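Local structure of Mll8374 protein (Mesorhizobium loti, 3B5E) at residues 44-49 and 199-204; 87-92 and 146-151; 93-98 and 126-131; 193-198 and 206-211. The protein probably hydrolyses carboxylic esters, as a serine carboxylesterase of the alpha/beta-hydrolase fold. All blocks are in the same frame, centred on the assembly; numbering follows the deposited sequence.

How the contacts relate
From the N terminus the chain first passes the turn and helix start at 44-49, which contact 1 joins to 199-204 far along the sequence. Nested inside that long loop, contact 2 ties the early turns of helix 85-106 to the loop 146-151. Contact 3 is nested within contact 2 and packs the next turns of the same helix on helix 120-131. Contact 4 opens on strand 189-195 and closes on helix 203-214, so its segments alternate with those of contact 1, and the two touch. Contacts 2 and 3 also touch, but lie on the opposite side of the chain's centre from contacts 1 and 4, each pair's centres about 23 to 26 Å from the other's.

Contact 1: 44-49 and 199-204; sequences TTLVPL and HDIGDP. With EDO (1,2-ethanediol), chain F.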
loop_
_atom_site.group_PDB
_atom_site.type_symbol
_atom_site.label_atom_id
_atom_site.label_comp_id
_atom_site.label_asym_id
_atom_site.label_seq_id
_atom_site.Cartn_x
_atom_site.Cartn_y
_atom_site.Cartn_z
ATOM N N THR A 44 -13.240 1.172 1.823
ATOM C CA THR A 44 -13.654 1.209 3.233
ATOM C C THR A 44 -12.954 0.141 4.091
ATOM O O THR A 44 -12.971 0.220 5.323
ATOM C CB THR A 44 -15.176 1.037 3.366
ATOM O OG1 THR A 44 -15.554 -0.268 2.898
ATOM C CG2 THR A 44 -15.914 2.118 2.585
ATOM N N THR A 45 -12.346 -0.849 3.441
ATOM C CA THR A 45 -11.945 -2.093 4.106
ATOM C C THR A 45 -10.724 -1.982 5.032
ATOM O O THR A 45 -10.649 -2.704 6.022
ATOM C CB THR A 45 -11.785 -3.267 3.097
ATOM O OG1 THR A 45 -10.795 -2.925 2.125
ATOM C CG2 THR A 45 -13.102 -3.602 2.408
ATOM N N LEU A 46 -9.794 -1.077 4.749
ATOM C CA LEU A 46 -8.616 -0.906 5.597
ATOM C C LEU A 46 -8.777 0.207 6.629
ATOM O O LEU A 46 -7.864 0.437 7.434
ATOM C CB LEU A 46 -7.378 -0.649 4.731
ATOM C CG LEU A 46 -6.855 -1.738 3.772
ATOM C CD1 LEU A 46 -5.557 -1.301 3.209
ATOM C CD2 LEU A 46 -6.718 -3.094 4.535
ATOM N N VAL A 47 -9.936 0.884 6.637
ATOM C CA VAL A 47 -10.132 2.016 7.532
ATOM C C VAL A 47 -10.112 1.594 9.028
ATOM O O VAL A 47 -9.447 2.227 9.831
ATOM C CB VAL A 47 -11.386 2.876 7.137
ATOM C CG1 VAL A 47 -11.717 3.913 8.219
ATOM C CG2 VAL A 47 -11.157 3.577 5.797
ATOM N N PRO A 48 -10.820 0.527 9.394
ATOM C CA PRO A 48 -10.701 0.044 10.783
ATOM C C PRO A 48 -9.259 -0.290 11.221
ATOM O O PRO A 48 -8.842 0.109 12.290
ATOM C CB PRO A 48 -11.619 -1.172 10.803
ATOM C CG PRO A 48 -12.612 -0.903 9.693
ATOM C CD PRO A 48 -11.765 -0.301 8.622
ATOM N N LEU A 49 -8.492 -0.977 10.388
ATOM C CA LEU A 49 -7.095 -1.253 10.714
ATOM C C LEU A 49 -6.295 0.049 10.868
ATOM O O LEU A 49 -5.533 0.216 11.824
ATOM C CB LEU A 49 -6.487 -2.103 9.591
ATOM C CG LEU A 49 -5.089 -2.679 9.752
ATOM C CD1 LEU A 49 -5.200 -3.959 10.586
ATOM C CD2 LEU A 49 -4.493 -2.978 8.377
ATOM N N HIS A 199 -3.488 -15.510 5.155
ATOM C CA HIS A 199 -3.586 -14.371 4.236
ATOM C C HIS A 199 -4.476 -13.222 4.757
ATOM O O HIS A 199 -4.336 -12.105 4.302
ATOM C CB HIS A 199 -4.069 -14.834 2.868
ATOM C CG HIS A 199 -3.847 -13.819 1.805
ATOM N ND1 HIS A 199 -2.591 -13.492 1.348
ATOM C CD2 HIS A 199 -4.718 -13.039 1.119
ATOM C CE1 HIS A 199 -2.695 -12.563 0.414
ATOM N NE2 HIS A 199 -3.973 -12.255 0.274
ATOM N N ASP A 200 -5.345 -13.495 5.720
ATOM C CA ASP A 200 -6.180 -12.465 6.301
ATOM C C ASP A 200 -5.334 -11.566 7.199
ATOM O O ASP A 200 -4.334 -11.999 7.776
ATOM C CB ASP A 200 -7.306 -13.051 7.165
ATOM C CG ASP A 200 -8.477 -13.621 6.343
ATOM O OD1 ASP A 200 -8.489 -13.536 5.084
ATOM O OD2 ASP A 200 -9.418 -14.163 6.992
ATOM N N ILE A 201 -5.788 -10.326 7.346
ATOM C CA ILE A 201 -5.097 -9.361 8.164
ATOM C C ILE A 201 -5.982 -8.932 9.307
ATOM O O ILE A 201 -7.203 -9.114 9.287
ATOM C CB ILE A 201 -4.613 -8.136 7.344
ATOM C CG1 ILE A 201 -5.778 -7.477 6.582
ATOM C CG2 ILE A 201 -3.440 -8.546 6.394
ATOM C CD1 ILE A 201 -5.441 -6.094 6.036
ATOM N N GLY A 202 -5.368 -8.359 10.325
ATOM C CA GLY A 202 -6.106 -8.074 11.556
ATOM C C GLY A 202 -5.293 -7.363 12.610
ATOM O O GLY A 202 -4.322 -6.709 12.318
ATOM N N ASP A 203 -5.686 -7.529 13.858
ATOM C CA ASP A 203 -5.003 -6.849 14.958
ATOM C C ASP A 203 -3.507 -7.097 15.105
ATOM O O ASP A 203 -2.770 -6.155 15.426
ATOM C CB ASP A 203 -5.688 -7.164 16.290
ATOM C CG ASP A 203 -7.150 -6.649 16.355
ATOM O OD1 ASP A 203 -7.434 -5.533 15.808
ATOM O OD2 ASP A 203 -7.996 -7.399 16.958
ATOM N N PRO A 204 -3.039 -8.345 14.885
ATOM C CA PRO A 204 -1.586 -8.543 14.898
ATOM C C PRO A 204 -0.827 -7.667 13.895
ATOM O O PRO A 204 0.279 -7.218 14.194
ATOM C CB PRO A 204 -1.413 -10.036 14.534
ATOM C CG PRO A 204 -2.721 -10.656 14.877
ATOM C CD PRO A 204 -3.760 -9.601 14.605
HETATM C C1 EDO F . -6.666 -16.570 5.850
HETATM O O1 EDO F . -6.052 -16.181 7.116
HETATM C C2 EDO F . -6.198 -17.916 5.276
HETATM O O2 EDO F . -4.983 -17.807 4.510
#
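Ile201 pushes its CD1 methyl into the notch between Leu46 and Leu49, two leucines three positions apart whose ends both approach it. CD1 of Ile201 lies 3.6 Å from CD2 of Leu46 and 4.0 Å from CD2 of Leu49, and the isoleucine crosses each leucine at about a right angle. Its CG1 sits between the backbone N and the carbonyl carbon (chi1 55°), and with the chain extended beyond it CD1 reaches the leucines. Branched aliphatic chains suit this tightly packed, largely buried part, where no hydrogen bond spans the contact. At one end CD1 of Leu49 rests 3.4 Å from the carbonyl O of Gly202, a plain van der Waals approach.

The other end is looser and open to solvent. There a 1,2-ethanediol, probably from the crystallisation liquor, accepts at O2 a nearly straight bond from His199 N (2.8 Å, 174°) and at O1 one from Asp200 N (3.1 Å). His199 itself bonds to Asp169 through ND1 and to Ser119 through NE2, consistent with the catalytic triad of an alpha/beta hydrolase.

Gly202 is the N-cap of helix 203-214, its N bonded to Asp205, and Asp203 forms a salt bridge with Arg52 of helix 47-53. Behind the apolar cluster, Leu46 and Ile201 lean on Tyr118 of strand 113-118, while Leu49 and Ile201 meet Leu142 of strand 138-142.

Contact 2: 87-92 and 146-151; sequences SILAET and PVLDHV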
loop_
_atom_site.group_PDB
_atom_site.type_symbol
_atom_site.label_atom_id
_atom_site.label_comp_id
_atom_site.label_asym_id
_atom_site.label_seq_id
_atom_site.Cartn_x
_atom_site.Cartn_y
_atom_site.Cartn_z
ATOM N N SER A 87 -0.726 -3.189 -17.483
ATOM C CA SER A 87 -1.654 -2.726 -16.474
ATOM C C SER A 87 -0.979 -2.195 -15.207
ATOM O O SER A 87 -1.344 -1.129 -14.706
ATOM C CB SER A 87 -2.647 -3.821 -16.146
ATOM O OG SER A 87 -3.651 -3.324 -15.284
ATOM N N ILE A 88 0.025 -2.909 -14.713
ATOM C CA ILE A 88 0.781 -2.438 -13.549
ATOM C C ILE A 88 1.403 -1.084 -13.878
ATOM O O ILE A 88 1.327 -0.151 -13.107
ATOM C CB ILE A 88 1.901 -3.428 -13.108
ATOM C CG1 ILE A 88 1.310 -4.785 -12.672
ATOM C CG2 ILE A 88 2.759 -2.834 -11.935
ATOM C CD1 ILE A 88 2.322 -5.914 -12.406
ATOM N N LEU A 89 2.008 -0.990 -15.043
ATOM C CA LEU A 89 2.682 0.250 -15.428
ATOM C C LEU A 89 1.692 1.438 -15.516
ATOM O O LEU A 89 1.984 2.524 -14.995
ATOM C CB LEU A 89 3.453 0.057 -16.722
ATOM C CG LEU A 89 4.918 -0.419 -16.635
ATOM C CD1 LEU A 89 5.146 -1.558 -15.646
ATOM C CD2 LEU A 89 5.385 -0.831 -18.006
ATOM N N ALA A 90 0.528 1.212 -16.133
ATOM C CA ALA A 90 -0.442 2.267 -16.377
ATOM C C ALA A 90 -1.053 2.742 -15.071
ATOM O O ALA A 90 -1.181 3.946 -14.844
ATOM C CB ALA A 90 -1.533 1.804 -17.356
ATOM N N GLU A 91 -1.446 1.796 -14.233
ATOM C CA GLU A 91 -2.139 2.102 -12.977
ATOM C C GLU A 91 -1.197 2.702 -11.952
ATOM O O GLU A 91 -1.575 3.608 -11.209
ATOM C CB GLU A 91 -2.859 0.854 -12.458
ATOM C CG GLU A 91 -3.966 0.341 -13.396
ATOM C CD GLU A 91 -5.049 1.383 -13.655
ATOM O OE1 GLU A 91 -5.578 1.980 -12.692
ATOM O OE2 GLU A 91 -5.357 1.618 -14.840
ATOM N N THR A 92 0.046 2.238 -11.948
ATOM C CA THR A 92 1.051 2.789 -11.059
ATOM C C THR A 92 1.377 4.248 -11.469
ATOM O O THR A 92 1.519 5.120 -10.607
ATOM C CB THR A 92 2.304 1.870 -10.981
ATOM O OG1 THR A 92 1.908 0.522 -10.664
ATOM C CG2 THR A 92 3.285 2.350 -9.941
ATOM N N PRO A 146 6.340 -10.287 -5.226
ATOM C CA PRO A 146 6.813 -9.632 -6.441
ATOM C C PRO A 146 5.813 -9.818 -7.578
ATOM O O PRO A 146 5.227 -10.894 -7.721
ATOM C CB PRO A 146 8.145 -10.361 -6.762
ATOM C CG PRO A 146 8.517 -11.093 -5.473
ATOM C CD PRO A 146 7.188 -11.437 -4.857
ATOM N N VAL A 147 5.603 -8.747 -8.336
ATOM C CA VAL A 147 4.628 -8.714 -9.445
ATOM C C VAL A 147 5.190 -8.188 -10.770
ATOM O O VAL A 147 4.574 -8.387 -11.814
ATOM C CB VAL A 147 3.354 -7.897 -9.084
ATOM C CG1 VAL A 147 2.661 -8.502 -7.856
ATOM C CG2 VAL A 147 3.648 -6.386 -8.823
ATOM N N LEU A 148 6.334 -7.502 -10.726
ATOM C CA LEU A 148 6.932 -6.888 -11.892
ATOM C C LEU A 148 7.902 -7.862 -12.501
ATOM O O LEU A 148 8.741 -8.396 -11.814
ATOM C CB LEU A 148 7.708 -5.618 -11.544
ATOM C CG LEU A 148 6.984 -4.288 -11.511
ATOM C CD1 LEU A 148 8.028 -3.184 -11.203
ATOM C CD2 LEU A 148 6.262 -4.066 -12.850
ATOM N N ASP A 149 7.798 -8.086 -13.795
ATOM C CA ASP A 149 8.737 -8.967 -14.468
ATOM C C ASP A 149 10.090 -8.303 -14.707
ATOM O O ASP A 149 11.116 -8.964 -14.616
ATOM C CB ASP A 149 8.195 -9.420 -15.827
ATOM C CG ASP A 149 6.998 -10.367 -15.713
ATOM O OD1 ASP A 149 6.724 -10.885 -14.593
ATOM O OD2 ASP A 149 6.335 -10.557 -16.774
ATOM N N HIS A 150 10.088 -7.031 -15.067
ATOM C CA HIS A 150 11.324 -6.301 -15.279
ATOM C C HIS A 150 11.305 -5.097 -14.334
ATOM O O HIS A 150 10.330 -4.333 -14.281
ATOM C CB HIS A 150 11.496 -5.912 -16.754
ATOM C CG HIS A 150 11.411 -7.084 -17.693
ATOM N ND1 HIS A 150 12.215 -8.201 -17.568
ATOM C CD2 HIS A 150 10.595 -7.326 -18.749
ATOM C CE1 HIS A 150 11.907 -9.073 -18.513
ATOM N NE2 HIS A 150 10.928 -8.567 -19.243
ATOM N N VAL A 151 12.355 -4.996 -13.524
ATOM C CA VAL A 151 12.461 -3.960 -12.513
ATOM C C VAL A 151 13.529 -3.006 -12.985
ATOM O O VAL A 151 14.612 -3.441 -13.346
ATOM C CB VAL A 151 12.842 -4.573 -11.142
ATOM C CG1 VAL A 151 12.794 -3.531 -10.074
ATOM C CG2 VAL A 151 11.906 -5.747 -10.802
#
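Ile88 meets Val147 and Leu148 where helix 85-106, one of the helices flanking the central sheet of this alpha/beta-hydrolase fold, faces the long loop between strands 138-142 and 160-166.

The apolar contacts divide between the branches of Ile88. Its CG2 methyl, anti to the backbone N, touches CD2 of Leu148 at 3.8 Å, while the other branch extends to put CD1 at 3.8 Å from CG2 of Val147. One isoleucine can thus serve two successive loop residues, since beta-branching sends carbon in two directions from a rigid helix. Leu89, one step along the helix, adds its CD1 at 3.9 Å from the same CD2 of Leu148, on the solvent-exposed side. In each of these pairs the side chains cross obliquely. Val147 is buried, and Asn123 and Ser127 of helix 120-131 also touch it, so a compact valine fits the junction.

No hydrogen bond runs directly between 87-92 and 146-151. The polar link comes instead from Gln85, just ahead in the helix, whose side-chain amide uses both its ends: OE1 accepts from Asp149 N and NE2 donates to Val147 O. Within the helix Thr92 N donates to Ile88 O (2.9 Å); a second bond from Thr92 OG1, on the opposite face of that carbonyl's plane, is less certain because Thr92 has two conformers.

A last contact is neither a hydrogen bond nor purely apolar. The CD1 methyl of Ile88 comes to 3.4 Å from Val147 O, the same carbonyl oxygen that accepts the hydrogen bond from Gln85 NE2.

Contact 3: 93-98 and 126-131; sequences AAFAAF and SSLMLL
The ring of Phe95 meets Leu128 with its edge: the CD2 methyl of the leucine lies in the ring plane, 3.9 Å from CD2 of Phe95 and 4.2 Å from its CE2. The two side chains cross at about a right angle, and the methyl sits at the edge, not over a face. Phe18 makes an edge-to-face pair with the same ring.

The other branch of Leu128 belongs to Ala96. Its CD1 is 3.6 Å from CB of Ala96 and 3.8 Å from the CA, a depth of approach that the small alanine allows. With CG anti to the backbone N (chi1 180°), Leu128 spreads its two methyls over neighbouring residues of helix 85-106. The partner helix, 120-131, follows the probable nucleophile elbow in the alpha/beta-hydrolase fold, and the contact is wholly buried, with Ala96 and Leu128 the nearest CA pair, 7.0 Å apart. An alanine in place of Leu128 would lose both methyls and is likely to open a gap beside Ala96, leaving the edge of Phe95 without this methyl neighbour. Ile135 packs on Ala96, and Thr92 on Leu128.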
loop_
_atom_site.group_PDB
_atom_site.type_symbol
_atom_site.label_atom_id
_atom_site.label_comp_id
_atom_site.label_asym_id
_atom_site.label_seq_id
_atom_site.Cartn_x
_atom_site.Cartn_y
_atom_site.Cartn_z
ATOM N N ALA A 93 1.457 4.516 -12.777
ATOM C CA ALA A 93 1.667 5.877 -13.300
ATOM C C ALA A 93 0.505 6.786 -12.920
ATOM O O ALA A 93 0.702 7.935 -12.481
ATOM C CB ALA A 93 1.849 5.853 -14.822
ATOM N N ALA A 94 -0.712 6.288 -13.116
ATOM C CA ALA A 94 -1.907 7.022 -12.742
ATOM C C ALA A 94 -1.913 7.312 -11.249
ATOM O O ALA A 94 -2.195 8.446 -10.837
ATOM C CB ALA A 94 -3.159 6.274 -13.170
ATOM N N PHE A 95 -1.576 6.316 -10.433
ATOM C CA PHE A 95 -1.593 6.508 -8.978
ATOM C C PHE A 95 -0.542 7.511 -8.461
ATOM O O PHE A 95 -0.825 8.283 -7.518
ATOM C CB PHE A 95 -1.483 5.179 -8.258
ATOM C CG PHE A 95 -1.836 5.266 -6.802
ATOM C CD1 PHE A 95 -3.170 5.259 -6.396
ATOM C CD2 PHE A 95 -0.837 5.406 -5.847
ATOM C CE1 PHE A 95 -3.506 5.350 -5.050
ATOM C CE2 PHE A 95 -1.154 5.496 -4.498
ATOM C CZ PHE A 95 -2.497 5.486 -4.100
ATOM N N ALA A 96 0.637 7.485 -9.080
ATOM C CA ALA A 96 1.720 8.412 -8.795
ATOM C C ALA A 96 1.222 9.855 -8.978
ATOM O O ALA A 96 1.343 10.690 -8.062
ATOM C CB ALA A 96 2.932 8.117 -9.700
ATOM N N ALA A 97 0.610 10.107 -10.141
ATOM C CA ALA A 97 0.015 11.420 -10.460
ATOM C C ALA A 97 -1.064 11.780 -9.429
ATOM O O ALA A 97 -1.078 12.895 -8.911
ATOM C CB ALA A 97 -0.558 11.417 -11.858
ATOM N N PHE A 98 -1.926 10.811 -9.113
ATOM C CA PHE A 98 -2.976 10.976 -8.113
ATOM C C PHE A 98 -2.445 11.377 -6.730
ATOM O O PHE A 98 -3.033 12.257 -6.054
ATOM C CB PHE A 98 -3.810 9.681 -8.014
ATOM C CG PHE A 98 -4.722 9.635 -6.810
ATOM C CD1 PHE A 98 -5.895 10.379 -6.803
ATOM C CD2 PHE A 98 -4.398 8.879 -5.692
ATOM C CE1 PHE A 98 -6.735 10.371 -5.710
ATOM C CE2 PHE A 98 -5.228 8.854 -4.579
ATOM C CZ PHE A 98 -6.419 9.603 -4.587
ATOM N N SER A 126 4.515 -1.421 -3.836
ATOM C CA SER A 126 5.901 -1.814 -4.132
ATOM C C SER A 126 6.247 -1.445 -5.577
ATOM O O SER A 126 7.343 -0.973 -5.867
ATOM C CB SER A 126 6.115 -3.313 -3.874
ATOM O OG SER A 126 5.359 -4.101 -4.780
ATOM N N SER A 127 5.306 -1.636 -6.489
ATOM C CA SER A 127 5.509 -1.226 -7.890
ATOM C C SER A 127 5.718 0.283 -8.044
ATOM O O SER A 127 6.520 0.722 -8.858
ATOM C CB SER A 127 4.303 -1.660 -8.734
ATOM O OG SER A 127 4.266 -3.056 -8.765
ATOM N N LEU A 128 4.954 1.049 -7.260
ATOM C CA LEU A 128 5.067 2.491 -7.237
ATOM C C LEU A 128 6.477 2.891 -6.827
ATOM O O LEU A 128 7.082 3.763 -7.455
ATOM C CB LEU A 128 4.008 3.092 -6.311
ATOM C CG LEU A 128 3.956 4.617 -6.140
ATOM C CD1 LEU A 128 3.635 5.353 -7.466
ATOM C CD2 LEU A 128 2.975 4.957 -5.016
HETATM N N MSE A 129 6.993 2.276 -5.761
HETATM C CA MSE A 129 8.371 2.547 -5.312
HETATM C C MSE A 129 9.414 2.300 -6.408
HETATM O O MSE A 129 10.346 3.077 -6.562
HETATM C CB MSE A 129 8.746 1.688 -4.087
HETATM C CG MSE A 129 7.980 2.031 -2.824
HETATM SE SE MSE A 129 8.267 0.634 -1.435
HETATM C CE MSE A 129 10.103 0.512 -1.658
ATOM N N LEU A 130 9.245 1.216 -7.163
ATOM C CA LEU A 130 10.246 0.804 -8.141
ATOM C C LEU A 130 10.127 1.552 -9.449
ATOM O O LEU A 130 11.127 1.806 -10.107
ATOM C CB LEU A 130 10.157 -0.698 -8.358
ATOM C CG LEU A 130 10.669 -1.510 -7.157
ATOM C CD1 LEU A 130 10.093 -2.905 -7.218
ATOM C CD2 LEU A 130 12.206 -1.510 -7.103
ATOM N N LEU A 131 8.914 1.948 -9.801
ATOM C CA LEU A 131 8.660 2.594 -11.075
ATOM C C LEU A 131 8.613 4.135 -10.995
ATOM O O LEU A 131 8.856 4.793 -12.002
ATOM C CB LEU A 131 7.362 2.058 -11.672
ATOM C CG LEU A 131 7.310 0.577 -12.077
ATOM C CD1 LEU A 131 5.891 0.155 -12.404
ATOM C CD2 LEU A 131 8.226 0.248 -13.290
#

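Contact 4: 193-198 and 206-211; sequences RIIPSG and AAIVRQ
Ile195 and Ile208 make the closest approach, with CG2 of Ile195 only 3.3 Å from CD1 of Ile208. This is tighter than usual for two methyl carbons and possibly strained. The side chains slide past each other in opposite directions. The CG2 methyl of Ile208 turns to Arg193 and lies 4.0 Å above one face of the guanidinium, offset toward its rim. It is also 4.0 Å from CG of Arg193, which stands anti to the carbonyl carbon (chi1 -47°); the bend at chi2 then sets the course of the chain to the guanidinium. A long side chain with an aliphatic stem and a flat head suits this partly exposed edge of the strand, since it can cover an apolar neighbour while its nitrogens reach Asp191 and water.

Here the last strand of the alpha/beta-hydrolase sheet, 189-195, which is an edge strand, is covered by the helix that follows it, 203-214. A serine in place of Ile208 would lack both the CD1 that meets Ile195 CG2 and the CG2 over Arg193, and is likely to leave a gap beside Ile195 and the guanidinium face less covered.

Farther out, a water in the guanidinium plane accepts from NH1 of Arg193 at 3.0 Å and donates to OE1 of Gln211 at 2.6 Å; Gln211 was modelled in two conformers, so this bridge is doubtful. The head of Arg193 is steadied through a salt bridge from NE to Asp191. Backbone bonds to Ile163 and Ala165 fix Arg193 in the sheet, and Leu162 and Ile164 of strand 160-166 pack against Ile208.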
loop_
_atom_site.group_PDB
_atom_site.type_symbol
_atom_site.label_atom_id
_atom_site.label_comp_id
_atom_site.label_asym_id
_atom_site.label_seq_id
_atom_site.Cartn_x
_atom_site.Cartn_y
_atom_site.Cartn_z
ATOM N N ARG A 193 8.502 -9.350 8.731
ATOM C CA ARG A 193 7.968 -10.191 9.809
ATOM C C ARG A 193 7.184 -11.348 9.226
ATOM O O ARG A 193 6.585 -11.233 8.148
ATOM C CB ARG A 193 7.005 -9.415 10.739
ATOM C CG ARG A 193 7.494 -8.093 11.197
ATOM C CD ARG A 193 8.739 -8.188 12.037
ATOM N NE ARG A 193 9.201 -6.866 12.415
ATOM C CZ ARG A 193 8.775 -6.214 13.496
ATOM N NH1 ARG A 193 7.957 -6.774 14.367
ATOM N NH2 ARG A 193 9.215 -4.991 13.731
ATOM N N ILE A 194 7.192 -12.461 9.949
ATOM C CA ILE A 194 6.269 -13.576 9.710
ATOM C C ILE A 194 5.464 -13.733 10.981
ATOM O O ILE A 194 6.065 -13.866 12.053
ATOM C CB ILE A 194 6.981 -14.920 9.424
ATOM C CG1 ILE A 194 7.886 -14.862 8.188
ATOM C CG2 ILE A 194 5.942 -16.054 9.271
ATOM C CD1 ILE A 194 8.955 -16.015 8.094
ATOM N N ILE A 195 4.128 -13.721 10.871
ATOM C CA ILE A 195 3.231 -13.858 12.022
ATOM C C ILE A 195 2.443 -15.143 11.817
ATOM O O ILE A 195 2.472 -15.697 10.716
ATOM C CB ILE A 195 2.334 -12.578 12.247
ATOM C CG1 ILE A 195 1.426 -12.245 11.046
ATOM C CG2 ILE A 195 3.204 -11.353 12.624
ATOM C CD1 ILE A 195 0.256 -11.194 11.383
ATOM N N PRO A 196 1.826 -15.683 12.868
ATOM C CA PRO A 196 1.103 -16.968 12.706
ATOM C C PRO A 196 -0.129 -16.943 11.794
ATOM O O PRO A 196 -0.609 -18.004 11.389
ATOM C CB PRO A 196 0.717 -17.347 14.148
ATOM C CG PRO A 196 1.702 -16.547 15.014
ATOM C CD PRO A 196 1.915 -15.269 14.281
ATOM N N SER A 197 -0.604 -15.750 11.470
ATOM C CA SER A 197 -1.769 -15.559 10.598
ATOM C C SER A 197 -1.618 -16.142 9.206
ATOM O O SER A 197 -0.508 -16.433 8.725
ATOM C CB SER A 197 -2.094 -14.054 10.489
ATOM O OG SER A 197 -2.414 -13.600 11.764
ATOM N N GLY A 198 -2.762 -16.365 8.564
ATOM C CA GLY A 198 -2.792 -16.663 7.151
ATOM C C GLY A 198 -2.771 -15.430 6.273
ATOM O O GLY A 198 -2.118 -14.424 6.570
ATOM N N ALA A 206 -1.853 -4.650 12.781
ATOM C CA ALA A 206 -1.928 -3.280 13.316
ATOM C C ALA A 206 -0.907 -3.039 14.419
ATOM O O ALA A 206 -0.249 -2.002 14.442
ATOM C CB ALA A 206 -3.288 -3.008 13.852
ATOM N N ALA A 207 -0.777 -4.001 15.324
ATOM C CA ALA A 207 0.195 -3.899 16.396
ATOM C C ALA A 207 1.623 -3.730 15.858
ATOM O O ALA A 207 2.401 -2.896 16.324
ATOM C CB ALA A 207 0.120 -5.116 17.285
ATOM N N ILE A 208 1.969 -4.531 14.867
ATOM C CA ILE A 208 3.298 -4.438 14.253
ATOM C C ILE A 208 3.510 -3.112 13.514
ATOM O O ILE A 208 4.559 -2.477 13.682
ATOM C CB ILE A 208 3.582 -5.612 13.308
ATOM C CG1 ILE A 208 3.795 -6.913 14.124
ATOM C CG2 ILE A 208 4.796 -5.342 12.443
ATOM C CD1 ILE A 208 3.800 -8.201 13.274
ATOM N N VAL A 209 2.549 -2.698 12.688
ATOM C CA VAL A 209 2.692 -1.419 11.953
ATOM C C VAL A 209 2.917 -0.238 12.957
ATOM O O VAL A 209 3.787 0.622 12.771
ATOM C CB VAL A 209 1.495 -1.121 11.012
ATOM C CG1 VAL A 209 1.695 0.253 10.308
ATOM C CG2 VAL A 209 1.257 -2.250 9.991
ATOM N N ARG A 210 2.137 -0.224 14.024
ATOM C CA ARG A 210 2.294 0.762 15.086
ATOM C C ARG A 210 3.666 0.784 15.689
ATOM O O ARG A 210 4.266 1.859 15.825
ATOM C CB ARG A 210 1.328 0.482 16.207
ATOM C CG ARG A 210 0.207 1.387 16.216
ATOM C CD ARG A 210 -0.850 0.869 17.133
ATOM N NE ARG A 210 -0.628 1.354 18.469
ATOM C CZ ARG A 210 -0.890 2.588 18.880
ATOM N NH1 ARG A 210 -1.378 3.501 18.042
ATOM N NH2 ARG A 210 -0.649 2.909 20.146
ATOM N N GLN A 211 4.146 -0.408 16.046
ATOM C CA GLN A 211 5.492 -0.637 16.614
ATOM C C GLN A 211 6.614 -0.180 15.661
ATOM O O GLN A 211 7.633 0.376 16.077
ATOM C CB GLN A 211 5.649 -2.140 16.974
ATOM C CG GLN A 211 4.902 -2.561 18.272
ATOM C CD GLN A 211 4.439 -4.054 18.373
ATOM O OE1 GLN A 211 4.661 -4.895 17.474
ATOM N NE2 GLN A 211 3.775 -4.368 19.490
HETATM O O HOH W 1 7.112 -5.108 16.685
#